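Local coordinates for uncharacterized LolA superfamily protein NE2245 (Nitrosomonas europaea ATCC 19718, PDB 3BUU) that is of unknown function but belongs to the LolA superfamily, named for a periplasmic lipoprotein carrier, and may bind lipid-like ligands, at residues F111-L120 with Y131-V142. Numbering follows the deposited sequence. Where two conformers were deposited one is given.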
loop_
_atom_site.group_PDB
_atom_site.type_symbol
_atom_site.label_atom_id
_atom_site.label_comp_id
_atom_site.label_asym_id
_atom_site.label_seq_id
_atom_site.Cartn_x
_atom_site.Cartn_y
_atom_site.Cartn_z
ATOM N N PHE A 111 -4.177 7.311 0.697
ATOM C CA PHE A 111 -5.584 7.161 0.345
ATOM C C PHE A 111 -6.147 8.459 -0.244
ATOM O O PHE A 111 -6.984 8.410 -1.154
ATOM C CB PHE A 111 -6.394 6.800 1.582
ATOM C CG PHE A 111 -6.136 5.418 2.110
ATOM C CD1 PHE A 111 -6.438 4.283 1.361
ATOM C CD2 PHE A 111 -5.613 5.272 3.383
ATOM C CE1 PHE A 111 -6.195 2.992 1.898
ATOM C CE2 PHE A 111 -5.417 3.998 3.914
ATOM C CZ PHE A 111 -5.702 2.869 3.151
ATOM N N THR A 112 -5.742 9.606 0.290
ATOM C CA THR A 112 -6.239 10.903 -0.204
ATOM C C THR A 112 -5.968 10.995 -1.689
ATOM O O THR A 112 -4.867 10.660 -2.150
ATOM C CB THR A 112 -5.586 12.043 0.546
ATOM O OG1 THR A 112 -5.970 11.999 1.922
ATOM C CG2 THR A 112 -6.010 13.408 0.005
ATOM N N GLY A 113 -6.984 11.437 -2.431
ATOM C CA GLY A 113 -6.900 11.597 -3.882
ATOM C C GLY A 113 -7.465 10.407 -4.647
ATOM O O GLY A 113 -7.894 10.535 -5.793
ATOM N N ASP A 114 -7.440 9.229 -4.035
ATOM C CA ASP A 114 -7.967 8.020 -4.677
ATOM C C ASP A 114 -9.373 7.662 -4.204
ATOM O O ASP A 114 -10.061 6.889 -4.844
ATOM C CB ASP A 114 -7.054 6.818 -4.394
ATOM C CG ASP A 114 -5.812 6.767 -5.250
ATOM O OD1 ASP A 114 -5.645 7.686 -6.110
ATOM O OD2 ASP A 114 -5.019 5.784 -5.062
ATOM N N TYR A 115 -9.769 8.185 -3.027
ATOM C CA TYR A 115 -11.011 7.812 -2.376
ATOM C C TYR A 115 -11.683 9.054 -1.838
ATOM O O TYR A 115 -11.030 9.934 -1.273
ATOM C CB TYR A 115 -10.783 6.878 -1.160
ATOM C CG TYR A 115 -10.102 5.607 -1.571
ATOM C CD1 TYR A 115 -10.838 4.513 -2.019
ATOM C CD2 TYR A 115 -8.724 5.515 -1.592
ATOM C CE1 TYR A 115 -10.209 3.359 -2.489
ATOM C CE2 TYR A 115 -8.083 4.378 -2.067
ATOM C CZ TYR A 115 -8.820 3.303 -2.522
ATOM O OH TYR A 115 -8.195 2.200 -3.017
ATOM N N HIS A 116 -13.006 9.088 -1.947
ATOM C CA HIS A 116 -13.806 10.105 -1.264
ATOM C C HIS A 116 -14.116 9.578 0.146
ATOM O O HIS A 116 -14.675 8.488 0.260
ATOM C CB HIS A 116 -15.099 10.291 -2.035
ATOM C CG HIS A 116 -16.171 10.962 -1.211
ATOM N ND1 HIS A 116 -16.271 12.326 -1.071
ATOM C CD2 HIS A 116 -17.123 10.436 -0.391
ATOM C CE1 HIS A 116 -17.277 12.623 -0.254
ATOM N NE2 HIS A 116 -17.805 11.487 0.171
ATOM N N PRO A 117 -13.724 10.297 1.203
ATOM C CA PRO A 117 -13.998 9.848 2.560
ATOM C C PRO A 117 -15.285 10.414 3.159
ATOM O O PRO A 117 -15.617 11.566 2.931
ATOM C CB PRO A 117 -12.798 10.411 3.325
ATOM C CG PRO A 117 -12.506 11.698 2.643
ATOM C CD PRO A 117 -12.891 11.504 1.190
ATOM N N GLN A 118 -15.962 9.596 3.945
ATOM C CA GLN A 118 -17.106 10.037 4.706
ATOM C C GLN A 118 -17.078 9.249 5.989
ATOM O O GLN A 118 -16.780 8.054 6.001
ATOM C CB GLN A 118 -18.380 9.748 3.909
ATOM C CG GLN A 118 -19.687 10.175 4.580
ATOM C CD GLN A 118 -20.882 10.094 3.611
ATOM O OE1 GLN A 118 -20.800 10.485 2.446
ATOM N NE2 GLN A 118 -22.002 9.627 4.116
ATOM N N LEU A 119 -17.437 9.902 7.090
ATOM C CA LEU A 119 -17.562 9.158 8.333
ATOM C C LEU A 119 -18.731 8.197 8.256
ATOM O O LEU A 119 -19.872 8.623 8.035
ATOM C CB LEU A 119 -17.751 10.123 9.500
ATOM C CG LEU A 119 -17.820 9.514 10.901
ATOM C CD1 LEU A 119 -16.494 8.983 11.394
ATOM C CD2 LEU A 119 -18.418 10.513 11.866
ATOM N N LEU A 120 -18.484 6.917 8.448
ATOM C CA LEU A 120 -19.537 5.899 8.472
ATOM C C LEU A 120 -20.102 5.841 9.877
ATOM O O LEU A 120 -21.322 5.894 10.073
ATOM C CB LEU A 120 -18.971 4.548 8.002
ATOM C CG LEU A 120 -20.015 3.427 8.058
ATOM C CD1 LEU A 120 -21.212 3.740 7.134
ATOM C CD2 LEU A 120 -19.311 2.164 7.648
ATOM N N TYR A 131 -12.657 6.780 14.600
ATOM C CA TYR A 131 -13.456 7.154 13.452
ATOM C C TYR A 131 -13.428 5.987 12.478
ATOM O O TYR A 131 -12.347 5.517 12.139
ATOM C CB TYR A 131 -12.861 8.374 12.748
ATOM C CG TYR A 131 -12.694 9.599 13.585
ATOM C CD1 TYR A 131 -13.777 10.266 14.112
ATOM C CD2 TYR A 131 -11.433 10.147 13.796
ATOM C CE1 TYR A 131 -13.606 11.477 14.831
ATOM C CE2 TYR A 131 -11.252 11.323 14.510
ATOM C CZ TYR A 131 -12.336 11.992 15.041
ATOM O OH TYR A 131 -12.167 13.174 15.729
ATOM N N VAL A 132 -14.577 5.584 11.937
ATOM C CA VAL A 132 -14.622 4.593 10.854
ATOM C C VAL A 132 -14.981 5.336 9.594
ATOM O O VAL A 132 -16.139 5.794 9.456
ATOM C CB VAL A 132 -15.584 3.406 11.133
ATOM C CG1 VAL A 132 -15.443 2.369 10.016
ATOM C CG2 VAL A 132 -15.281 2.787 12.477
ATOM N N LEU A 133 -14.001 5.519 8.718
ATOM C CA LEU A 133 -14.242 6.220 7.478
ATOM C C LEU A 133 -14.604 5.240 6.382
ATOM O O LEU A 133 -13.939 4.223 6.217
ATOM C CB LEU A 133 -12.988 6.979 7.003
ATOM C CG LEU A 133 -12.466 8.051 7.971
ATOM C CD1 LEU A 133 -11.220 8.767 7.369
ATOM C CD2 LEU A 133 -13.525 9.070 8.296
ATOM N N GLU A 134 -15.621 5.566 5.605
ATOM C CA GLU A 134 -15.914 4.844 4.381
ATOM C C GLU A 134 -15.222 5.587 3.236
ATOM O O GLU A 134 -15.507 6.777 3.000
ATOM C CB GLU A 134 -17.424 4.788 4.149
ATOM C CG GLU A 134 -17.723 4.051 2.858
ATOM C CD GLU A 134 -19.111 3.470 2.792
ATOM O OE1 GLU A 134 -19.855 3.540 3.782
ATOM O OE2 GLU A 134 -19.458 2.907 1.737
ATOM N N LEU A 135 -14.317 4.883 2.556
ATOM C CA LEU A 135 -13.537 5.444 1.449
ATOM C C LEU A 135 -14.086 4.847 0.185
ATOM O O LEU A 135 -13.979 3.636 -0.056
ATOM C CB LEU A 135 -12.076 5.036 1.625
ATOM C CG LEU A 135 -11.409 5.457 2.921
ATOM C CD1 LEU A 135 -9.920 5.164 2.887
ATOM C CD2 LEU A 135 -11.652 6.858 3.327
ATOM N N THR A 136 -14.679 5.697 -0.666
ATOM C CA THR A 136 -15.254 5.246 -1.908
ATOM C C THR A 136 -14.286 5.558 -3.029
ATOM O O THR A 136 -13.905 6.706 -3.223
ATOM C CB THR A 136 -16.611 5.972 -2.143
ATOM O OG1 THR A 136 -17.515 5.690 -1.085
ATOM C CG2 THR A 136 -17.210 5.506 -3.466
ATOM N N GLY A 137 -13.890 4.539 -3.768
ATOM C CA GLY A 137 -12.919 4.733 -4.854
ATOM C C GLY A 137 -13.452 5.698 -5.869
ATOM O O GLY A 137 -14.626 5.630 -6.257
ATOM N N ILE A 138 -12.605 6.614 -6.307
ATOM C CA ILE A 138 -13.058 7.638 -7.229
ATOM C C ILE A 138 -13.483 7.012 -8.568
ATOM O O ILE A 138 -14.473 7.460 -9.196
ATOM C CB ILE A 138 -11.965 8.697 -7.436
ATOM C CG1 ILE A 138 -11.847 9.564 -6.168
ATOM C CG2 ILE A 138 -12.255 9.509 -8.679
ATOM C CD1 ILE A 138 -11.458 11.034 -6.368
ATOM N N ASP A 139 -12.764 5.968 -8.994
ATOM C CA ASP A 139 -13.103 5.247 -10.252
ATOM C C ASP A 139 -12.528 3.819 -10.248
ATOM O O ASP A 139 -11.887 3.408 -9.277
ATOM C CB ASP A 139 -12.646 6.041 -11.487
ATOM C CG ASP A 139 -11.173 6.328 -11.457
ATOM O OD1 ASP A 139 -10.438 5.408 -11.098
ATOM O OD2 ASP A 139 -10.755 7.453 -11.817
ATOM N N ARG A 140 -12.773 3.076 -11.324
ATOM C CA ARG A 140 -12.455 1.655 -11.363
ATOM C C ARG A 140 -10.972 1.360 -11.554
ATOM O O ARG A 140 -10.547 0.195 -11.450
ATOM C CB ARG A 140 -13.280 1.008 -12.473
ATOM C CG ARG A 140 -14.785 1.077 -12.214
ATOM C CD ARG A 140 -15.559 0.679 -13.473
ATOM N NE ARG A 140 -15.100 1.450 -14.632
ATOM C CZ ARG A 140 -15.177 1.055 -15.901
ATOM N NH1 ARG A 140 -15.686 -0.130 -16.210
ATOM N NH2 ARG A 140 -14.721 1.844 -16.868
ATOM N N SER A 141 -10.156 2.392 -11.720
ATOM C CA SER A 141 -8.711 2.146 -11.808
ATOM C C SER A 141 -7.957 2.321 -10.518
ATOM O O SER A 141 -6.760 2.051 -10.523
ATOM C CB SER A 141 -8.019 2.979 -12.868
ATOM O OG SER A 141 -8.086 4.360 -12.563
ATOM N N VAL A 142 -8.619 2.746 -9.439
ATOM C CA VAL A 142 -7.934 2.802 -8.166
ATOM C C VAL A 142 -7.879 1.390 -7.600
ATOM O O VAL A 142 -8.398 0.410 -8.190
ATOM C CB VAL A 142 -8.487 3.874 -7.152
ATOM C CG1 VAL A 142 -8.453 5.260 -7.758
ATOM C CG2 VAL A 142 -9.876 3.481 -6.658
#
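The carbonyl oxygen of Asp-114 accepts one hydrogen bond, from Ile-138 N to Asp-114 O at 2.9 Å, with a weaker CA-H...O contact from Gly-137 and Val-142 CG1 packed 3.7 Å from Asp-114 O. Beyond it, antiparallel strands 115-120 and 131-137 pair as parts of one beta hairpin. Strand 115-125 is outermost within this chain and 128-137 lies between it and 146-152, consistent with the curved antiparallel sheet of LolA relatives. His-116 with Thr-136 and Gln-118 with Glu-134 are the hydrogen-bonded pairs; the bond from Thr-136 N to His-116 O is nearly straight (2.9 Å, 172° at the hydrogen). Leu-120 N continues the pairing to Val-132 O.

Leu-135 packs against Tyr-115 and Pro-117 on the buried face. With its CG beside the backbone N (chi1 -58°), it spreads two methyls: CD1 sits over one face of the Phe-111 ring, 4.1 Å from the centroid, as a CH-pi contact, while CD2 meets Pro-117 CB at 3.7 Å. Its CB presses on Tyr-115 CB at 3.6 Å, the two side chains crossing at about a right angle. Tyr-115 CE2 reaches the edge of the Phe-111 ring. Tyr-115 CD1 lies alongside the Gly-137 backbone, 3.5 Å from Gly-137 N; Tyr-115 OH bonds to Tyr-144 N. Helix 9-20 adds Leu-13 to Phe-111 and Ile-12 to Leu-133.

On the other face, extended Glu-134 places OE1 3.6 Å from Leu-120 CD1, an apolar neighbour. Past strand 131-137, Ser-141 N closes an Asx turn on Asp-139 OD1, and Ser-141 OG adds a second bond from the same face of the carboxylate. Asp-114 OD1 makes salt bridges to Arg-76 and Arg-108, which probably favour its ionised form. Glu-134 and Thr-136 thus bond to 115-120, Leu-133 and Leu-135 to strand 146-152; Phe-111, Tyr-115, Pro-117 and Leu-135 pack apolar, whereas the face of His-116, Gln-118, Glu-134 and Thr-136 is mostly exposed.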